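Local structure of BexL (Amycolatopsis orientalis, 4XRW) at residues 28-33 against 123-128. The protein probably catalyses regiospecific cyclisation and aromatisation of a polyketide chain as a di-domain aromatase/cyclase of the BE-7585A biosynthetic pathway. Residues are numbered along the deposited sequence; the frame is centred on the assembly and turned at random.
Sequences ILVDAP and AKVRLL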
loop_
_atom_site.group_PDB
_atom_site.type_symbol
_atom_site.label_atom_id
_atom_site.label_comp_id
_atom_site.label_asym_id
_atom_site.label_seq_id
_atom_site.Cartn_x
_atom_site.Cartn_y
_atom_site.Cartn_z
ATOM N N ILE A 28 -17.436 12.925 -5.519
ATOM C CA ILE A 28 -17.484 11.953 -6.599
ATOM C C ILE A 28 -18.545 10.914 -6.252
ATOM O O ILE A 28 -18.849 10.717 -5.077
ATOM C CB ILE A 28 -16.113 11.297 -6.825
ATOM C CG1 ILE A 28 -16.013 10.739 -8.241
ATOM C CG2 ILE A 28 -15.845 10.230 -5.774
ATOM C CD1 ILE A 28 -14.618 10.519 -8.725
ATOM N N LEU A 29 -19.127 10.269 -7.273
ATOM C CA LEU A 29 -20.050 9.160 -7.049
ATOM C C LEU A 29 -19.281 7.874 -7.160
ATOM O O LEU A 29 -18.425 7.744 -8.037
ATOM C CB LEU A 29 -21.204 9.166 -8.070
ATOM C CG LEU A 29 -22.088 10.408 -8.097
ATOM C CD1 LEU A 29 -23.010 10.355 -9.322
ATOM C CD2 LEU A 29 -22.901 10.546 -6.821
ATOM N N VAL A 30 -19.584 6.919 -6.282
ATOM C CA VAL A 30 -18.896 5.630 -6.252
ATOM C C VAL A 30 -19.915 4.476 -6.265
ATOM O O VAL A 30 -20.888 4.503 -5.515
ATOM C CB VAL A 30 -17.995 5.508 -4.995
ATOM C CG1 VAL A 30 -17.371 4.119 -4.899
ATOM C CG2 VAL A 30 -16.909 6.605 -4.999
ATOM N N ASP A 31 -19.679 3.458 -7.093
ATOM C CA ASP A 31 -20.656 2.372 -7.249
ATOM C C ASP A 31 -20.435 1.247 -6.232
ATOM O O ASP A 31 -20.183 0.088 -6.580
ATOM C CB ASP A 31 -20.624 1.824 -8.680
ATOM C CG ASP A 31 -21.044 2.867 -9.718
ATOM O OD1 ASP A 31 -21.856 3.771 -9.391
ATOM O OD2 ASP A 31 -20.552 2.790 -10.864
ATOM N N ALA A 32 -20.512 1.630 -4.963
ATOM C CA ALA A 32 -20.576 0.702 -3.845
ATOM C C ALA A 32 -21.469 1.351 -2.799
ATOM O O ALA A 32 -21.701 2.555 -2.840
ATOM C CB ALA A 32 -19.185 0.400 -3.277
ATOM N N PRO A 33 -22.006 0.559 -1.874
ATOM C CA PRO A 33 -22.901 1.170 -0.884
ATOM C C PRO A 33 -22.145 2.056 0.106
ATOM O O PRO A 33 -20.949 1.864 0.312
ATOM C CB PRO A 33 -23.535 -0.037 -0.184
ATOM C CG PRO A 33 -22.638 -1.180 -0.475
ATOM C CD PRO A 33 -21.965 -0.907 -1.775
ATOM N N ALA A 123 -22.954 5.429 -3.924
ATOM C CA ALA A 123 -22.767 6.420 -2.867
ATOM C C ALA A 123 -22.062 7.674 -3.357
ATOM O O ALA A 123 -21.268 7.633 -4.287
ATOM C CB ALA A 123 -21.981 5.813 -1.714
ATOM N N LYS A 124 -22.375 8.777 -2.700
ATOM C CA LYS A 124 -21.708 10.046 -2.919
ATOM C C LYS A 124 -20.661 10.249 -1.828
ATOM O O LYS A 124 -20.979 10.202 -0.641
ATOM C CB LYS A 124 -22.711 11.200 -2.898
ATOM C CG LYS A 124 -22.101 12.542 -3.255
ATOM C CD LYS A 124 -23.106 13.664 -3.053
ATOM C CE LYS A 124 -22.513 15.024 -3.343
ATOM N NZ LYS A 124 -23.495 16.129 -3.128
ATOM N N VAL A 125 -19.423 10.449 -2.251
ATOM C CA VAL A 125 -18.310 10.668 -1.336
ATOM C C VAL A 125 -17.901 12.110 -1.429
ATOM O O VAL A 125 -17.531 12.590 -2.489
ATOM C CB VAL A 125 -17.131 9.757 -1.652
ATOM C CG1 VAL A 125 -15.960 10.035 -0.680
ATOM C CG2 VAL A 125 -17.577 8.310 -1.572
ATOM N N ARG A 126 -18.011 12.799 -0.303
ATOM C CA ARG A 126 -17.605 14.184 -0.174
ATOM C C ARG A 126 -16.312 14.296 0.617
ATOM O O ARG A 126 -16.191 13.686 1.687
ATOM C CB ARG A 126 -18.695 14.967 0.531
ATOM C CG ARG A 126 -20.053 14.844 -0.156
ATOM C CD ARG A 126 -21.108 15.438 0.720
ATOM N NE ARG A 126 -20.809 16.800 1.132
ATOM C CZ ARG A 126 -21.350 17.388 2.187
ATOM N NH1 ARG A 126 -22.231 16.722 2.920
ATOM N NH2 ARG A 126 -21.010 18.638 2.516
ATOM N N LEU A 127 -15.386 15.095 0.104
ATOM C CA LEU A 127 -14.097 15.294 0.742
ATOM C C LEU A 127 -13.924 16.776 0.968
ATOM O O LEU A 127 -13.804 17.550 0.012
ATOM C CB LEU A 127 -12.980 14.710 -0.119
ATOM C CG LEU A 127 -11.538 14.982 0.303
ATOM C CD1 LEU A 127 -11.266 14.477 1.698
ATOM C CD2 LEU A 127 -10.564 14.362 -0.717
ATOM N N LEU A 128 -13.933 17.177 2.231
ATOM C CA LEU A 128 -13.798 18.568 2.618
ATOM C C LEU A 128 -12.424 18.849 3.180
ATOM O O LEU A 128 -11.865 17.985 3.865
ATOM C CB LEU A 128 -14.814 18.925 3.680
ATOM C CG LEU A 128 -16.285 18.966 3.252
ATOM C CD1 LEU A 128 -16.810 17.590 2.840
ATOM C CD2 LEU A 128 -17.096 19.527 4.427
#
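A123 is bound to V30 at both of its backbone polar atoms: A123 N donates to V30 O over 2.8 Å, and V30 N returns a bond to A123 O at 2.7 Å. The same A123 O also lies 3.4 Å from L29 CA, close enough for a CA-H...O contact. The methyl of A123 faces the turn that follows the first strand, its CB 3.5 Å from A32 O; there D31 centres an inverse gamma turn and P33 takes the N-cap position of helix 34-42. At K124 the CA atoms of the two strands draw nearest, 4.5 Å between L29 CA and K124 CA, in a non-hydrogen-bonded pair. L29 CD2 rests on K124 CB at 4.0 Å, the two side chains crossing at a slant on the face away from helix 138-166, and K124, extended throughout, carries its amine away from L29. V125 restores the backbone pairing, its N reaching I28 O almost straight (N-H...O 172°) and its O accepting from I28 N in the carbonyl plane. Chi1 of 179° puts V125 CG2 beside its backbone N, anti to the carbonyl carbon, where it meets V30 CG2 at 3.9 Å; both valines also touch V37 of helix 34-42. Beyond the pairing, R126 makes salt bridges to E25 and E116. Antiparallel pairing of the first and last strands of the N-terminal sheet, with 22-30 at its edge and helix 138-166 packed across it, is characteristic of the helix-grip fold of polyketide aromatase/cyclases.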